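Local atomic coordinates of Lmo0305 protein (Listeria monocytogenes, PDB entry 3PJ0), a protein that belongs to the beta-eliminating lyase family of fold-type I pyridoxal phosphate proteins and carries this cofactor on a modified lysine. Residues V294-S299 / D328-E333; G304-K309 / R353-E358. One frame throughout, in Å; residues are numbered along the deposited sequence.

Interaction 1: V294-S299 / D328-E333; sequences VYFENS and DVCAFE
Ala331 sets its methyl group squarely over the ring of Tyr295, a CH-pi contact in which CB stands 3.6 Å from the ring centroid and only 3° off the normal. CG1 of Val329 arrives instead at the edge of that ring, 4.0 Å from Tyr295 CD2, so the tyrosine spans two alternate residues of the facing strand. Through the opposite face of the sheet project Val294, Phe296, Cys330 and Phe332. CG of Phe332 sits between its backbone N and carbonyl carbon (chi1 68°), which brings the ring alongside Val294, whose CB lies over one face, offset toward the rim. Phe296 turns the edge of its own ring to Phe332, with CE1 3.5 Å from Phe332 CE2. Cys330 SG approaches the Phe296 ring obliquely, a sulfur-aromatic contact 5.1 Å from the centroid. These side chains hang on the two central strands of the four-stranded antiparallel sheet of the C-terminal domain, as in fold-type I pyridoxal phosphate proteins. Val294 and Phe332 form a hydrogen-bonded pair, with Val294 N to Phe332 O at 2.8 Å and a return bond from Phe332 N to Val294 O. Phe296 N reaches Cys330 O at 2.9 Å, whereas the reciprocal bond from Cys330 N to Phe296 O is weak, at 3.5 Å, where strand 291-296 ends. Farther out, helix 300-314 covers the face bearing Phe296 and Cys330 through Ile303, and Ser299 OG caps its first turn at Glu302 N. Strands 280-283 and 323-326 flank the pair, the latter placing Lys325 against both Tyr295 and Ala331.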
loop_
_atom_site.group_PDB
_atom_site.type_symbol
_atom_site.label_atom_id
_atom_site.label_comp_id
_atom_site.label_asym_id
_atom_site.label_seq_id
_atom_site.Cartn_x
_atom_site.Cartn_y
_atom_site.Cartn_z
ATOM N N VAL A 294 -14.665 -23.394 -16.341
ATOM C CA VAL A 294 -14.977 -24.282 -17.486
ATOM C C VAL A 294 -14.088 -25.511 -17.351
ATOM O O VAL A 294 -12.878 -25.384 -17.219
ATOM C CB VAL A 294 -14.666 -23.560 -18.823
ATOM C CG1 VAL A 294 -14.930 -24.431 -20.034
ATOM C CG2 VAL A 294 -15.468 -22.217 -18.907
ATOM N N TYR A 295 -14.691 -26.687 -17.375
ATOM C CA TYR A 295 -13.995 -27.947 -17.184
ATOM C C TYR A 295 -14.093 -28.777 -18.433
ATOM O O TYR A 295 -15.150 -28.834 -19.063
ATOM C CB TYR A 295 -14.624 -28.733 -16.027
ATOM C CG TYR A 295 -14.121 -28.381 -14.651
ATOM C CD1 TYR A 295 -14.507 -27.192 -14.018
ATOM C CD2 TYR A 295 -13.274 -29.251 -13.968
ATOM C CE1 TYR A 295 -14.038 -26.867 -12.747
ATOM C CE2 TYR A 295 -12.815 -28.951 -12.682
ATOM C CZ TYR A 295 -13.205 -27.753 -12.072
ATOM O OH TYR A 295 -12.736 -27.441 -10.810
ATOM N N PHE A 296 -13.001 -29.464 -18.749
ATOM C CA PHE A 296 -12.904 -30.286 -19.926
ATOM C C PHE A 296 -12.584 -31.723 -19.571
ATOM O O PHE A 296 -11.872 -31.976 -18.592
ATOM C CB PHE A 296 -11.770 -29.795 -20.809
ATOM C CG PHE A 296 -11.978 -28.433 -21.368
ATOM C CD1 PHE A 296 -11.590 -27.314 -20.646
ATOM C CD2 PHE A 296 -12.524 -28.269 -22.641
ATOM C CE1 PHE A 296 -11.762 -26.055 -21.159
ATOM C CE2 PHE A 296 -12.717 -27.008 -23.171
ATOM C CZ PHE A 296 -12.338 -25.893 -22.440
ATOM N N GLU A 297 -13.090 -32.644 -20.397
ATOM C CA GLU A 297 -12.828 -34.075 -20.239
ATOM C C GLU A 297 -11.628 -34.510 -21.079
ATOM O O GLU A 297 -11.658 -35.564 -21.752
ATOM C CB GLU A 297 -14.053 -34.910 -20.621
ATOM C CG GLU A 297 -15.246 -34.725 -19.708
ATOM C CD GLU A 297 -16.474 -35.481 -20.210
ATOM O OE1 GLU A 297 -16.321 -36.409 -21.028
ATOM O OE2 GLU A 297 -17.605 -35.146 -19.789
ATOM N N ASN A 298 -10.586 -33.683 -21.048
ATOM C CA ASN A 298 -9.316 -33.952 -21.718
ATOM C C ASN A 298 -8.206 -33.293 -20.948
ATOM O O ASN A 298 -8.443 -32.382 -20.152
ATOM C CB ASN A 298 -9.334 -33.454 -23.157
ATOM C CG ASN A 298 -10.161 -34.345 -24.059
ATOM O OD1 ASN A 298 -9.743 -35.466 -24.402
ATOM N ND2 ASN A 298 -11.336 -33.864 -24.451
ATOM N N SER A 299 -6.992 -33.762 -21.164
ATOM C CA SER A 299 -5.835 -33.238 -20.461
ATOM C C SER A 299 -5.544 -31.795 -20.882
ATOM O O SER A 299 -5.947 -31.376 -21.958
ATOM C CB SER A 299 -4.602 -34.061 -20.785
ATOM O OG SER A 299 -4.219 -33.842 -22.133
ATOM N N ASP A 328 -6.770 -36.602 -16.987
ATOM C CA ASP A 328 -7.466 -36.228 -18.230
ATOM C C ASP A 328 -8.580 -35.197 -18.016
ATOM O O ASP A 328 -9.629 -35.242 -18.687
ATOM C CB ASP A 328 -8.011 -37.495 -18.900
ATOM C CG ASP A 328 -6.900 -38.384 -19.437
ATOM O OD1 ASP A 328 -6.113 -37.867 -20.262
ATOM O OD2 ASP A 328 -6.821 -39.582 -19.061
ATOM N N VAL A 329 -8.355 -34.293 -17.061
ATOM C CA VAL A 329 -9.293 -33.211 -16.805
ATOM C C VAL A 329 -8.530 -31.925 -16.511
ATOM O O VAL A 329 -7.552 -31.931 -15.769
ATOM C CB VAL A 329 -10.261 -33.530 -15.632
ATOM C CG1 VAL A 329 -11.135 -32.349 -15.311
ATOM C CG2 VAL A 329 -11.123 -34.740 -15.950
ATOM N N CYS A 330 -8.965 -30.828 -17.130
ATOM C CA CYS A 330 -8.379 -29.520 -16.866
ATOM C C CYS A 330 -9.491 -28.470 -16.826
ATOM O O CYS A 330 -10.640 -28.743 -17.256
ATOM C CB CYS A 330 -7.332 -29.150 -17.918
ATOM S SG CYS A 330 -8.013 -28.992 -19.586
ATOM N N ALA A 331 -9.142 -27.275 -16.357
ATOM C CA ALA A 331 -10.115 -26.193 -16.241
ATOM C C ALA A 331 -9.495 -24.803 -16.297
ATOM O O ALA A 331 -8.287 -24.659 -16.153
ATOM C CB ALA A 331 -10.901 -26.352 -14.893
ATOM N N PHE A 332 -10.353 -23.787 -16.465
ATOM C CA PHE A 332 -9.936 -22.392 -16.389
ATOM C C PHE A 332 -11.100 -21.550 -15.953
ATOM O O PHE A 332 -12.249 -22.010 -15.947
ATOM C CB PHE A 332 -9.351 -21.838 -17.694
ATOM C CG PHE A 332 -10.353 -21.700 -18.801
ATOM C CD1 PHE A 332 -11.104 -20.555 -18.927
ATOM C CD2 PHE A 332 -10.542 -22.712 -19.721
ATOM C CE1 PHE A 332 -12.043 -20.446 -19.958
ATOM C CE2 PHE A 332 -11.432 -22.570 -20.759
ATOM C CZ PHE A 332 -12.197 -21.445 -20.858
ATOM N N GLU A 333 -10.781 -20.347 -15.511
ATOM C CA GLU A 333 -11.774 -19.406 -15.029
ATOM C C GLU A 333 -12.082 -18.289 -16.031
ATOM O O GLU A 333 -11.166 -17.760 -16.684
ATOM C CB GLU A 333 -11.238 -18.782 -13.730
ATOM C CG GLU A 333 -11.983 -17.619 -13.179
ATOM C CD GLU A 333 -11.405 -17.195 -11.860
ATOM O OE1 GLU A 333 -11.690 -17.888 -10.866
ATOM O OE2 GLU A 333 -10.614 -16.211 -11.841
#

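Interaction 2: G304-K309 / R353-E358; sequences GAILTK and RCLEKE
Leu355 reaches across to helix 300-314 with one branch, CD1, which lies 4.2 Å from Ile306 CG2 and 4.3 Å from Leu307 CD2. Its CG is anti to the backbone N (chi1 -162°), a setting that carries this methyl toward the other helix although the side chain does not start out in that direction. Leu307 makes the matching adjustment: it leaves its helix away from the contact, yet the end of its side chain turns back to meet the leucine. Both leucines are buried. Leu307 also rests on Leu6 of the N-terminal helix 2-11 and on Leu322, while Leu355 touches Cys277 and Ile310. The two segments run roughly antiparallel, at 146° between their N-to-C directions, with axes 10.4 Å apart at closest approach. Their helices, 300-314 and 345-358, the second being the last of the protein, pack against each other in the small C-terminal alpha/beta domain, as in fold-type I pyridoxal phosphate proteins. The interface is modest, 237 Å² in all, and is carried by few side chains. One turn on from Leu355, Glu358 supplies the largest share. Its CB packs 3.7 Å from Ile306 CG2, the two side chains sliding past each other in opposite directions, and Ile306 CD1 extends to 3.9 Å from the backbone O of Glu358. Beyond CB the glutamate bends at chi2, and its side chain and the extended one of Lys309 cross at about a right angle. In one of the two conformers modelled for Lys309, NZ makes a salt bridge to Glu358 OE2 at 2.9 Å, approaching from above the carboxylate plane, 45° out of it; the bridge, which borders the apolar contacts, may therefore be only partly occupied.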
loop_
_atom_site.group_PDB
_atom_site.type_symbol
_atom_site.label_atom_id
_atom_site.label_comp_id
_atom_site.label_asym_id
_atom_site.label_seq_id
_atom_site.Cartn_x
_atom_site.Cartn_y
_atom_site.Cartn_z
ATOM N N GLY A 304 -5.115 -27.303 -24.553
ATOM C CA GLY A 304 -4.305 -26.142 -24.892
ATOM C C GLY A 304 -4.083 -26.016 -26.395
ATOM O O GLY A 304 -4.138 -24.906 -26.946
ATOM N N ALA A 305 -3.808 -27.147 -27.049
ATOM C CA ALA A 305 -3.604 -27.201 -28.498
ATOM C C ALA A 305 -4.849 -26.745 -29.233
ATOM O O ALA A 305 -4.775 -25.983 -30.214
ATOM C CB ALA A 305 -3.204 -28.640 -28.956
ATOM N N ILE A 306 -5.995 -27.205 -28.752
ATOM C CA ILE A 306 -7.282 -26.817 -29.339
ATOM C C ILE A 306 -7.534 -25.312 -29.136
ATOM O O ILE A 306 -7.838 -24.595 -30.077
ATOM C CB ILE A 306 -8.435 -27.651 -28.729
ATOM C CG1 ILE A 306 -8.302 -29.116 -29.199
ATOM C CG2 ILE A 306 -9.785 -27.067 -29.124
ATOM C CD1 ILE A 306 -9.266 -30.111 -28.505
ATOM N N LEU A 307 -7.362 -24.833 -27.921
ATOM C CA LEU A 307 -7.611 -23.425 -27.638
ATOM C C LEU A 307 -6.653 -22.522 -28.431
ATOM O O LEU A 307 -7.052 -21.484 -28.931
ATOM C CB LEU A 307 -7.528 -23.138 -26.139
ATOM C CG LEU A 307 -8.556 -23.794 -25.202
ATOM C CD1 LEU A 307 -8.402 -23.222 -23.788
ATOM C CD2 LEU A 307 -10.023 -23.632 -25.695
ATOM N N THR A 308 -5.394 -22.933 -28.574
ATOM C CA THR A 308 -4.429 -22.167 -29.373
ATOM C C THR A 308 -4.883 -22.032 -30.815
ATOM O O THR A 308 -4.862 -20.935 -31.383
ATOM C CB THR A 308 -3.038 -22.851 -29.342
ATOM O OG1 THR A 308 -2.573 -22.862 -27.993
ATOM C CG2 THR A 308 -2.010 -22.130 -30.222
ATOM N N LYS A 309 -5.314 -23.141 -31.413
ATOM C CA LYS A 309 -5.740 -23.117 -32.799
ATOM C C LYS A 309 -6.943 -22.198 -32.946
ATOM O O LYS A 309 -6.994 -21.399 -33.884
ATOM C CB LYS A 309 -6.096 -24.528 -33.284
ATOM C CG LYS A 309 -6.739 -24.573 -34.666
ATOM C CD LYS A 309 -6.988 -25.998 -35.147
ATOM C CE LYS A 309 -7.696 -26.008 -36.499
ATOM N NZ LYS A 309 -8.039 -27.388 -36.925
ATOM N N ARG A 353 -18.443 -22.728 -32.707
ATOM C CA ARG A 353 -18.567 -23.647 -33.831
ATOM C C ARG A 353 -17.267 -24.465 -33.883
ATOM O O ARG A 353 -17.321 -25.695 -33.970
ATOM C CB ARG A 353 -18.808 -22.885 -35.136
ATOM N N CYS A 354 -16.112 -23.795 -33.765
ATOM C CA CYS A 354 -14.794 -24.472 -33.786
ATOM C C CYS A 354 -14.569 -25.372 -32.574
ATOM O O CYS A 354 -14.010 -26.464 -32.691
ATOM C CB CYS A 354 -13.640 -23.467 -33.860
ATOM S SG CYS A 354 -13.466 -22.596 -35.427
ATOM N N LEU A 355 -15.012 -24.914 -31.408
ATOM C CA LEU A 355 -14.866 -25.697 -30.186
ATOM C C LEU A 355 -15.638 -27.006 -30.319
ATOM O O LEU A 355 -15.111 -28.071 -30.007
ATOM C CB LEU A 355 -15.349 -24.901 -28.968
ATOM C CG LEU A 355 -14.881 -25.407 -27.601
ATOM C CD1 LEU A 355 -13.363 -25.488 -27.557
ATOM C CD2 LEU A 355 -15.411 -24.496 -26.478
ATOM N N GLU A 356 -16.868 -26.916 -30.822
ATOM C CA GLU A 356 -17.733 -28.081 -31.043
ATOM C C GLU A 356 -17.115 -29.049 -32.076
ATOM O O GLU A 356 -17.241 -30.267 -31.940
ATOM C CB GLU A 356 -19.139 -27.611 -31.475
ATOM C CG GLU A 356 -19.869 -26.739 -30.392
ATOM C CD GLU A 356 -21.075 -25.915 -30.918
ATOM O OE1 GLU A 356 -21.588 -26.202 -32.022
ATOM O OE2 GLU A 356 -21.526 -24.984 -30.202
ATOM N N LYS A 357 -16.419 -28.495 -33.075
ATOM C CA LYS A 357 -15.768 -29.287 -34.141
ATOM C C LYS A 357 -14.497 -30.009 -33.689
ATOM O O LYS A 357 -14.230 -31.128 -34.144
ATOM C CB LYS A 357 -15.420 -28.381 -35.331
ATOM C CG LYS A 357 -14.672 -29.062 -36.477
ATOM N N GLU A 358 -13.719 -29.379 -32.800
ATOM C CA GLU A 358 -12.429 -29.944 -32.350
ATOM C C GLU A 358 -12.520 -30.995 -31.237
ATOM O O GLU A 358 -11.598 -31.788 -31.072
ATOM C CB GLU A 358 -11.450 -28.832 -31.941
ATOM C CG GLU A 358 -11.026 -27.895 -33.078
ATOM C CD GLU A 358 -10.253 -28.604 -34.198
ATOM O OE1 GLU A 358 -9.509 -29.576 -33.921
ATOM O OE2 GLU A 358 -10.388 -28.171 -35.363
#

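Interaction 1 and interaction 2 are built from the same two strand-helix successions: strand 291-296 leads into helix 300-314, and strand 329-335 is followed by helix 345-358. The strands pair in the first contact and the helices in the second, so the segments alternate along the chain. Their centres are 13 Å apart and their nearest atoms about 4 Å apart, without touching. Helix 300-314 joins them, giving Ile303 to the sheet and Ile306, Leu307 and Lys309 to helix 345-358. Both lie on the same side of the chain's centre, about 22 Å and 29 Å from it. A bound (4R)-2-methylpentane-2,4-diol, probably from the crystallisation liquor, lies about 4 Å from the Ala331 side chain.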